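DTDP-4-dehydrorhamnose reductase (Sulfolobus tokodaii, PDB 2GGS) binds NADPH in a Rossmann-type domain and probably reduces dTDP-4-dehydrorhamnose to dTDP-rhamnose. Local coordinates at residues 61-66 against 89-94; 2-7 against 51-56. One frame throughout, in Å; residues are numbered along the deposited sequence.

Contact 1. Residues 61-66 against 89-94. With NDP (NADPH dihydro-nicotinamide-adenine-dinucleotide phosphate), chain C.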
loop_
_atom_site.group_PDB
_atom_site.type_symbol
_atom_site.label_atom_id
_atom_site.label_comp_id
_atom_site.label_asym_id
_atom_site.label_seq_id
_atom_site.Cartn_x
_atom_site.Cartn_y
_atom_site.Cartn_z
ATOM N N ILE A 61 -1.084 12.411 -10.112
ATOM C CA ILE A 61 -0.609 12.328 -8.748
ATOM C C ILE A 61 -0.870 10.883 -8.303
ATOM O O ILE A 61 -2.004 10.456 -8.344
ATOM C CB ILE A 61 -1.371 13.290 -7.804
ATOM C CG1 ILE A 61 -1.115 14.746 -8.228
ATOM C CG2 ILE A 61 -0.940 13.094 -6.331
ATOM C CD1 ILE A 61 -2.165 15.679 -7.715
ATOM N N ILE A 62 0.164 10.187 -7.840
ATOM C CA ILE A 62 -0.031 8.880 -7.198
ATOM C C ILE A 62 0.204 9.051 -5.690
ATOM O O ILE A 62 1.342 9.349 -5.269
ATOM C CB ILE A 62 0.928 7.815 -7.762
ATOM C CG1 ILE A 62 0.744 7.623 -9.279
ATOM C CG2 ILE A 62 0.667 6.462 -7.073
ATOM C CD1 ILE A 62 1.902 6.816 -9.928
ATOM N N ASN A 63 -0.876 8.937 -4.899
ATOM C CA ASN A 63 -0.783 9.153 -3.441
ATOM C C ASN A 63 -0.477 7.849 -2.717
ATOM O O ASN A 63 -1.412 7.076 -2.403
ATOM C CB ASN A 63 -2.072 9.751 -2.877
ATOM C CG ASN A 63 -1.928 10.063 -1.406
ATOM O OD1 ASN A 63 -0.853 10.512 -0.995
ATOM N ND2 ASN A 63 -2.958 9.768 -0.600
ATOM N N ALA A 64 0.823 7.579 -2.525
ATOM C CA ALA A 64 1.254 6.383 -1.794
ATOM C C ALA A 64 1.674 6.706 -0.367
ATOM O O ALA A 64 1.980 5.810 0.427
ATOM C CB ALA A 64 2.387 5.657 -2.531
ATOM N N ALA A 65 1.648 7.980 -0.015
ATOM C CA ALA A 65 2.055 8.306 1.370
ATOM C C ALA A 65 1.030 7.866 2.431
ATOM O O ALA A 65 -0.192 7.989 2.223
ATOM C CB ALA A 65 2.253 9.837 1.481
ATOM N N ALA A 66 1.509 7.413 3.588
ATOM C CA ALA A 66 0.609 6.937 4.668
ATOM C C ALA A 66 1.428 6.553 5.896
ATOM O O ALA A 66 2.602 6.247 5.767
ATOM C CB ALA A 66 -0.199 5.725 4.236
ATOM N N ARG A 89 -7.878 14.892 1.376
ATOM C CA ARG A 89 -8.817 15.952 1.030
ATOM C C ARG A 89 -8.077 17.094 0.306
ATOM O O ARG A 89 -8.552 17.681 -0.697
ATOM C CB ARG A 89 -9.529 16.483 2.271
ATOM C CG ARG A 89 -10.594 17.510 1.853
ATOM C CD ARG A 89 -11.545 17.876 2.989
ATOM N NE ARG A 89 -11.049 18.989 3.786
ATOM C CZ ARG A 89 -11.265 20.271 3.518
ATOM N NH1 ARG A 89 -11.948 20.639 2.433
ATOM N NH2 ARG A 89 -10.761 21.189 4.329
ATOM N N HIS A 90 -6.897 17.396 0.800
ATOM C CA HIS A 90 -6.141 18.503 0.257
ATOM C C HIS A 90 -5.431 18.157 -1.056
ATOM O O HIS A 90 -5.296 18.984 -1.924
ATOM C CB HIS A 90 -5.198 19.024 1.345
ATOM C CG HIS A 90 -5.940 19.612 2.497
ATOM N ND1 HIS A 90 -6.427 20.901 2.459
ATOM C CD2 HIS A 90 -6.327 19.097 3.690
ATOM C CE1 HIS A 90 -7.058 21.165 3.594
ATOM N NE2 HIS A 90 -7.032 20.086 4.351
ATOM N N ILE A 91 -4.993 16.914 -1.201
ATOM C CA ILE A 91 -4.486 16.459 -2.471
ATOM C C ILE A 91 -5.563 16.555 -3.566
ATOM O O ILE A 91 -5.320 17.072 -4.639
ATOM C CB ILE A 91 -3.976 15.000 -2.347
ATOM C CG1 ILE A 91 -2.722 14.978 -1.466
ATOM C CG2 ILE A 91 -3.685 14.441 -3.737
ATOM C CD1 ILE A 91 -2.244 13.522 -1.157
ATOM N N VAL A 92 -6.763 16.091 -3.255
ATOM C CA VAL A 92 -7.887 16.174 -4.200
ATOM C C VAL A 92 -8.220 17.645 -4.557
ATOM O O VAL A 92 -8.383 17.971 -5.734
ATOM C CB VAL A 92 -9.105 15.432 -3.668
ATOM C CG1 VAL A 92 -10.336 15.736 -4.518
ATOM C CG2 VAL A 92 -8.787 13.916 -3.662
ATOM N N ARG A 93 -8.272 18.511 -3.535
ATOM C CA ARG A 93 -8.629 19.913 -3.768
ATOM C C ARG A 93 -7.644 20.634 -4.699
ATOM O O ARG A 93 -8.039 21.216 -5.723
ATOM C CB ARG A 93 -8.769 20.673 -2.452
ATOM C CG ARG A 93 -9.376 22.038 -2.688
ATOM C CD ARG A 93 -9.876 22.612 -1.405
ATOM N NE ARG A 93 -8.794 22.908 -0.479
ATOM C CZ ARG A 93 -8.973 23.604 0.642
ATOM N NH1 ARG A 93 -10.182 24.058 0.936
ATOM N NH2 ARG A 93 -7.966 23.863 1.462
ATOM N N ALA A 94 -6.365 20.586 -4.340
ATOM C CA ALA A 94 -5.293 21.137 -5.182
ATOM C C ALA A 94 -5.186 20.488 -6.549
ATOM O O ALA A 94 -5.003 21.187 -7.567
ATOM C CB ALA A 94 -3.973 21.058 -4.445
HETATM P PA NDP C . 5.770 2.759 3.556
HETATM O O1A NDP C . 5.555 2.698 5.010
HETATM O O2A NDP C . 6.973 2.028 3.092
HETATM O O5B NDP C . 5.869 4.248 3.036
HETATM C C5B NDP C . 5.095 5.274 3.629
HETATM C C4B NDP C . 5.420 6.522 2.850
HETATM O O4B NDP C . 4.549 7.555 3.318
HETATM C C3B NDP C . 6.866 6.967 2.996
HETATM O O3B NDP C . 7.326 7.403 1.746
HETATM C C2B NDP C . 6.722 8.157 3.955
HETATM O O2B NDP C . 7.753 9.062 3.695
HETATM C C1B NDP C . 5.373 8.697 3.503
HETATM N N9A NDP C . 4.778 9.562 4.526
HETATM C C8A NDP C . 4.278 9.185 5.735
HETATM N N7A NDP C . 3.847 10.303 6.387
HETATM C C5A NDP C . 4.081 11.359 5.589
HETATM C C6A NDP C . 3.861 12.732 5.747
HETATM N N6A NDP C . 3.401 13.222 6.933
HETATM N N1A NDP C . 4.256 13.545 4.720
HETATM C C2A NDP C . 4.834 13.081 3.545
HETATM N N3A NDP C . 5.061 11.733 3.407
HETATM C C4A NDP C . 4.693 10.910 4.416
HETATM O O3 NDP C . 4.359 2.237 2.950
HETATM P PN NDP C . 4.146 1.283 1.656
HETATM O O1N NDP C . 4.957 1.647 0.515
HETATM O O2N NDP C . 4.211 -0.073 2.246
HETATM O O5D NDP C . 2.597 1.576 1.382
HETATM C C5D NDP C . 2.198 2.329 0.242
HETATM C C4D NDP C . 0.690 2.548 0.218
HETATM O O4D NDP C . 0.062 1.288 0.177
HETATM C C3D NDP C . 0.132 3.268 1.443
HETATM O O3D NDP C . -0.956 4.000 0.947
HETATM C C2D NDP C . -0.358 2.150 2.331
HETATM O O2D NDP C . -1.368 2.618 3.208
HETATM C C1D NDP C . -0.882 1.178 1.245
HETATM N N1N NDP C . -0.928 -0.197 1.758
HETATM C C2N NDP C . 0.188 -0.681 2.386
HETATM C C3N NDP C . 0.305 -2.021 2.729
HETATM C C7N NDP C . 1.550 -2.488 3.409
HETATM O O7N NDP C . 1.574 -3.782 3.965
HETATM N N7N NDP C . 2.604 -1.679 3.493
HETATM C C4N NDP C . -0.819 -2.996 2.428
HETATM C C5N NDP C . -2.022 -2.366 1.766
HETATM C C6N NDP C . -2.008 -1.001 1.454
HETATM P P2B NDP C . 9.081 9.189 4.681
HETATM O O1X NDP C . 10.040 9.887 3.803
HETATM O O2X NDP C . 9.513 7.823 5.094
HETATM O O3X NDP C . 8.721 10.001 5.952
#
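The backbones of strand 61-63 and helical segment 89-94 stand well apart where I91 meets I61 and N63: the closest CA atoms, of N63 and I91, are 8.2 Å from each other. No hydrogen bond joins the segments, so side chains alone bridge the gap between helix 77-97 and the parallel sheet, burying 149 Å². I91 carries the helix side of the contact with its two branches. Its CG2 meets CG2 of I61 at 4.0 Å, a methyl-to-methyl contact. The other branch is fully extended (chi2 173°) and lays CD1 against the carboxamide of N63, 3.3 Å from OD1 and 3.5 Å from CG. The CB of N63 already points to the helix, and with CG anti to the backbone N (chi1 -176°) the amide lies beside CD1 of I91. Both amide ends are held from outside the two segments, OD1 by the hydroxyl of T6 and ND2 by ND1 of H104. Beyond the strand the chain turns into the cofactor site. There A66 N donates to NADPH O4B over 3.1 Å with an N-H...O angle of 159°, and CB of A65 lies 3.7 Å from the same ribose oxygen. This is the Rossmann arrangement, a helix packed on a strand of a parallel sheet, with the loop that follows the strand meeting the dinucleotide. The chemistry implies a division of labour: I91 supplies apolar cover, while the hydrogen bonds of N63 to T6 and H104 satisfy its buried amide and fix its rotation.

Contact 2. Residues 2-7 against 51-56. With NDP (NADPH dihydro-nicotinamide-adenine-dinucleotide phosphate), chain C.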
loop_
_atom_site.group_PDB
_atom_site.type_symbol
_atom_site.label_atom_id
_atom_site.label_comp_id
_atom_site.label_asym_id
_atom_site.label_seq_id
_atom_site.Cartn_x
_atom_site.Cartn_y
_atom_site.Cartn_z
ATOM N N ARG A 2 5.178 15.204 -15.257
ATOM C CA ARG A 2 4.317 14.130 -15.661
ATOM C C ARG A 2 3.690 13.732 -14.298
ATOM O O ARG A 2 2.589 14.181 -13.995
ATOM C CB ARG A 2 5.108 13.012 -16.345
ATOM C CG ARG A 2 4.334 11.750 -16.635
ATOM C CD ARG A 2 4.147 11.559 -18.157
ATOM N NE ARG A 2 2.965 12.249 -18.667
ATOM C CZ ARG A 2 1.712 11.954 -18.314
ATOM N NH1 ARG A 2 1.472 10.983 -17.434
ATOM N NH2 ARG A 2 0.700 12.637 -18.844
ATOM N N THR A 3 4.418 13.074 -13.415
ATOM C CA THR A 3 3.817 12.327 -12.318
ATOM C C THR A 3 4.417 12.734 -10.977
ATOM O O THR A 3 5.540 12.578 -10.750
ATOM C CB THR A 3 3.990 10.812 -12.538
ATOM O OG1 THR A 3 3.349 10.426 -13.759
ATOM C CG2 THR A 3 3.229 10.030 -11.480
ATOM N N LEU A 4 3.675 13.188 -9.942
ATOM C CA LEU A 4 3.933 13.316 -8.513
ATOM C C LEU A 4 3.623 12.017 -7.776
ATOM O O LEU A 4 2.556 11.494 -7.908
ATOM C CB LEU A 4 3.113 14.464 -7.922
ATOM C CG LEU A 4 3.297 14.729 -6.426
ATOM C CD1 LEU A 4 4.730 15.144 -6.128
ATOM C CD2 LEU A 4 2.317 15.786 -5.940
ATOM N N ILE A 5 4.678 11.579 -7.149
ATOM C CA ILE A 5 4.546 10.401 -6.337
ATOM C C ILE A 5 4.723 10.800 -4.888
ATOM O O ILE A 5 5.767 11.047 -4.497
ATOM C CB ILE A 5 5.622 9.343 -6.632
ATOM C CG1 ILE A 5 5.534 8.926 -8.085
ATOM C CG2 ILE A 5 5.469 8.115 -5.728
ATOM C CD1 ILE A 5 6.633 8.097 -8.513
ATOM N N THR A 6 3.642 10.854 -4.142
ATOM C CA THR A 6 3.800 11.027 -2.671
ATOM C C THR A 6 4.137 9.665 -2.107
ATOM O O THR A 6 3.801 8.615 -2.729
ATOM C CB THR A 6 2.521 11.561 -1.975
ATOM O OG1 THR A 6 1.518 10.521 -1.884
ATOM C CG2 THR A 6 1.994 12.807 -2.655
ATOM N N GLY A 7 4.797 9.634 -0.959
ATOM C CA GLY A 7 5.308 8.378 -0.429
ATOM C C GLY A 7 6.401 7.776 -1.318
ATOM O O GLY A 7 6.606 6.576 -1.283
ATOM N N ASP A 51 0.042 24.214 -2.214
ATOM C CA ASP A 51 0.918 25.102 -2.974
ATOM C C ASP A 51 1.882 24.297 -3.829
ATOM O O ASP A 51 2.122 24.627 -4.980
ATOM C CB ASP A 51 1.764 25.974 -2.036
ATOM C CG ASP A 51 2.581 27.002 -2.811
ATOM O OD1 ASP A 51 1.978 27.782 -3.569
ATOM O OD2 ASP A 51 3.813 26.983 -2.696
ATOM N N PHE A 52 2.389 23.208 -3.272
ATOM C CA PHE A 52 3.383 22.373 -3.963
ATOM C C PHE A 52 2.755 21.774 -5.207
ATOM O O PHE A 52 3.349 21.801 -6.303
ATOM C CB PHE A 52 3.899 21.287 -3.011
ATOM C CG PHE A 52 5.005 20.469 -3.584
ATOM C CD1 PHE A 52 6.329 20.905 -3.514
ATOM C CD2 PHE A 52 4.721 19.295 -4.264
ATOM C CE1 PHE A 52 7.361 20.133 -4.071
ATOM C CE2 PHE A 52 5.751 18.550 -4.850
ATOM C CZ PHE A 52 7.047 18.958 -4.755
ATOM N N ILE A 53 1.521 21.275 -5.049
ATOM C CA ILE A 53 0.828 20.643 -6.154
ATOM C C ILE A 53 0.545 21.647 -7.257
ATOM O O ILE A 53 0.782 21.365 -8.432
ATOM C CB ILE A 53 -0.468 19.943 -5.650
ATOM C CG1 ILE A 53 -0.083 18.670 -4.868
ATOM C CG2 ILE A 53 -1.410 19.589 -6.820
ATOM C CD1 ILE A 53 -1.209 18.053 -4.038
ATOM N N ILE A 54 0.045 22.817 -6.856
ATOM C CA ILE A 54 -0.333 23.852 -7.809
ATOM C C ILE A 54 0.899 24.408 -8.542
ATOM O O ILE A 54 0.819 24.701 -9.741
ATOM C CB ILE A 54 -1.209 24.942 -7.143
ATOM C CG1 ILE A 54 -2.539 24.310 -6.688
ATOM C CG2 ILE A 54 -1.475 26.126 -8.116
ATOM C CD1 ILE A 54 -3.297 25.081 -5.663
ATOM N N LYS A 55 2.021 24.527 -7.826
ATOM C CA LYS A 55 3.288 24.971 -8.429
ATOM C C LYS A 55 3.917 23.926 -9.374
ATOM O O LYS A 55 4.326 24.269 -10.483
ATOM C CB LYS A 55 4.302 25.436 -7.357
ATOM C CG LYS A 55 3.871 26.680 -6.556
ATOM C CD LYS A 55 3.756 27.945 -7.450
ATOM C CE LYS A 55 2.947 29.077 -6.774
ATOM N NZ LYS A 55 3.473 29.428 -5.429
ATOM N N LYS A 56 3.987 22.662 -8.952
ATOM C CA LYS A 56 4.686 21.633 -9.732
ATOM C C LYS A 56 3.879 21.120 -10.903
ATOM O O LYS A 56 4.449 20.558 -11.855
ATOM C CB LYS A 56 5.123 20.473 -8.837
ATOM C CG LYS A 56 6.077 20.851 -7.701
ATOM C CD LYS A 56 7.320 21.628 -8.140
ATOM C CE LYS A 56 8.195 21.917 -6.917
ATOM N NZ LYS A 56 9.368 22.809 -7.192
HETATM P PA NDP C . 5.770 2.759 3.556
HETATM O O1A NDP C . 5.555 2.698 5.010
HETATM O O2A NDP C . 6.973 2.028 3.092
HETATM O O5B NDP C . 5.869 4.248 3.036
HETATM C C5B NDP C . 5.095 5.274 3.629
HETATM C C4B NDP C . 5.420 6.522 2.850
HETATM O O4B NDP C . 4.549 7.555 3.318
HETATM C C3B NDP C . 6.866 6.967 2.996
HETATM O O3B NDP C . 7.326 7.403 1.746
HETATM C C2B NDP C . 6.722 8.157 3.955
HETATM O O2B NDP C . 7.753 9.062 3.695
HETATM C C1B NDP C . 5.373 8.697 3.503
HETATM N N9A NDP C . 4.778 9.562 4.526
HETATM C C8A NDP C . 4.278 9.185 5.735
HETATM N N7A NDP C . 3.847 10.303 6.387
HETATM C C5A NDP C . 4.081 11.359 5.589
HETATM C C6A NDP C . 3.861 12.732 5.747
HETATM N N6A NDP C . 3.401 13.222 6.933
HETATM N N1A NDP C . 4.256 13.545 4.720
HETATM C C2A NDP C . 4.834 13.081 3.545
HETATM N N3A NDP C . 5.061 11.733 3.407
HETATM C C4A NDP C . 4.693 10.910 4.416
HETATM O O3 NDP C . 4.359 2.237 2.950
HETATM P PN NDP C . 4.146 1.283 1.656
HETATM O O1N NDP C . 4.957 1.647 0.515
HETATM O O2N NDP C . 4.211 -0.073 2.246
HETATM O O5D NDP C . 2.597 1.576 1.382
HETATM C C5D NDP C . 2.198 2.329 0.242
HETATM C C4D NDP C . 0.690 2.548 0.218
HETATM O O4D NDP C . 0.062 1.288 0.177
HETATM C C3D NDP C . 0.132 3.268 1.443
HETATM O O3D NDP C . -0.956 4.000 0.947
HETATM C C2D NDP C . -0.358 2.150 2.331
HETATM O O2D NDP C . -1.368 2.618 3.208
HETATM C C1D NDP C . -0.882 1.178 1.245
HETATM N N1N NDP C . -0.928 -0.197 1.758
HETATM C C2N NDP C . 0.188 -0.681 2.386
HETATM C C3N NDP C . 0.305 -2.021 2.729
HETATM C C7N NDP C . 1.550 -2.488 3.409
HETATM O O7N NDP C . 1.574 -3.782 3.965
HETATM N N7N NDP C . 2.604 -1.679 3.493
HETATM C C4N NDP C . -0.819 -2.996 2.428
HETATM C C5N NDP C . -2.022 -2.366 1.766
HETATM C C6N NDP C . -2.008 -1.001 1.454
HETATM P P2B NDP C . 9.081 9.189 4.681
HETATM O O1X NDP C . 10.040 9.887 3.803
HETATM O O2X NDP C . 9.513 7.823 5.094
HETATM O O3X NDP C . 8.721 10.001 5.952
#
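L4 divides its two methyl groups between neighbouring residues of the helical segment 51-56. CD1 comes to the rim of the F52 ring, 3.8 Å from CE2 and near the ring plane, so the leucine meets an edge and not a face. CD2 lies 3.9 Å from CG1 of I53, the two side chains crossing at about a right angle. The CB of L4 points to the helix; CG is anti to the backbone N (chi1 -179°), and chi2 of 63° turns the fork so that one methyl faces each partner. The nearest CA atoms, of L4 and I53, are 8.3 Å apart and no hydrogen bond crosses, so between these two segments the contact is wholly apolar, over 114 Å² of buried surface.

In the next shell, one face of the F52 ring is covered from its own helix by CG of K56, 3.6 Å above the plane and offset toward the rim, while L41 also touches the residue. One helical turn separates D51 and K55, whose salt bridge brings K55 NZ to OD1 of D51 at 2.9 Å, on the syn side of the carboxylate. V29 of the adjacent strand 26-30 touches both L4 and F52, while I53 leans on I61 of strand 60-63. Helix 46-56 thus covers the sheet across strand 3-6 and both of its neighbours.

At the far end of the strand, G7 brings its CA to 3.1 Å from NADPH O3B. Its positive phi favours glycine, and a CB there would be crowded by C4B of NADPH. The chemistry implies an apolar helix-sheet interface made by L4, F52 and I53, with the D51-K55 salt bridge apart from it on exposed residues.

How the contacts relate
The two contacts meet through adjacent strands of the Rossmann sheet, their centres about 9 Å apart. The backbone pair I62 N and L4 O, at 2.7 Å, is a probable hydrogen bond stitching strand 60-63 to strand 3-6, and the N63-T6 bond of contact 1 ties into the same strand of contact 2. On the helix side, A94 CB packs 3.8 Å from I53 CG2, so helices 77-97 and 46-56 touch while covering the sheet. In sequence the two follow one another, helix 46-56 leading into strand 60-63. Toward the cofactor, A65 CB lies 3.5 Å from G7 N, which places the two strand-end loops together where both meet NADPH.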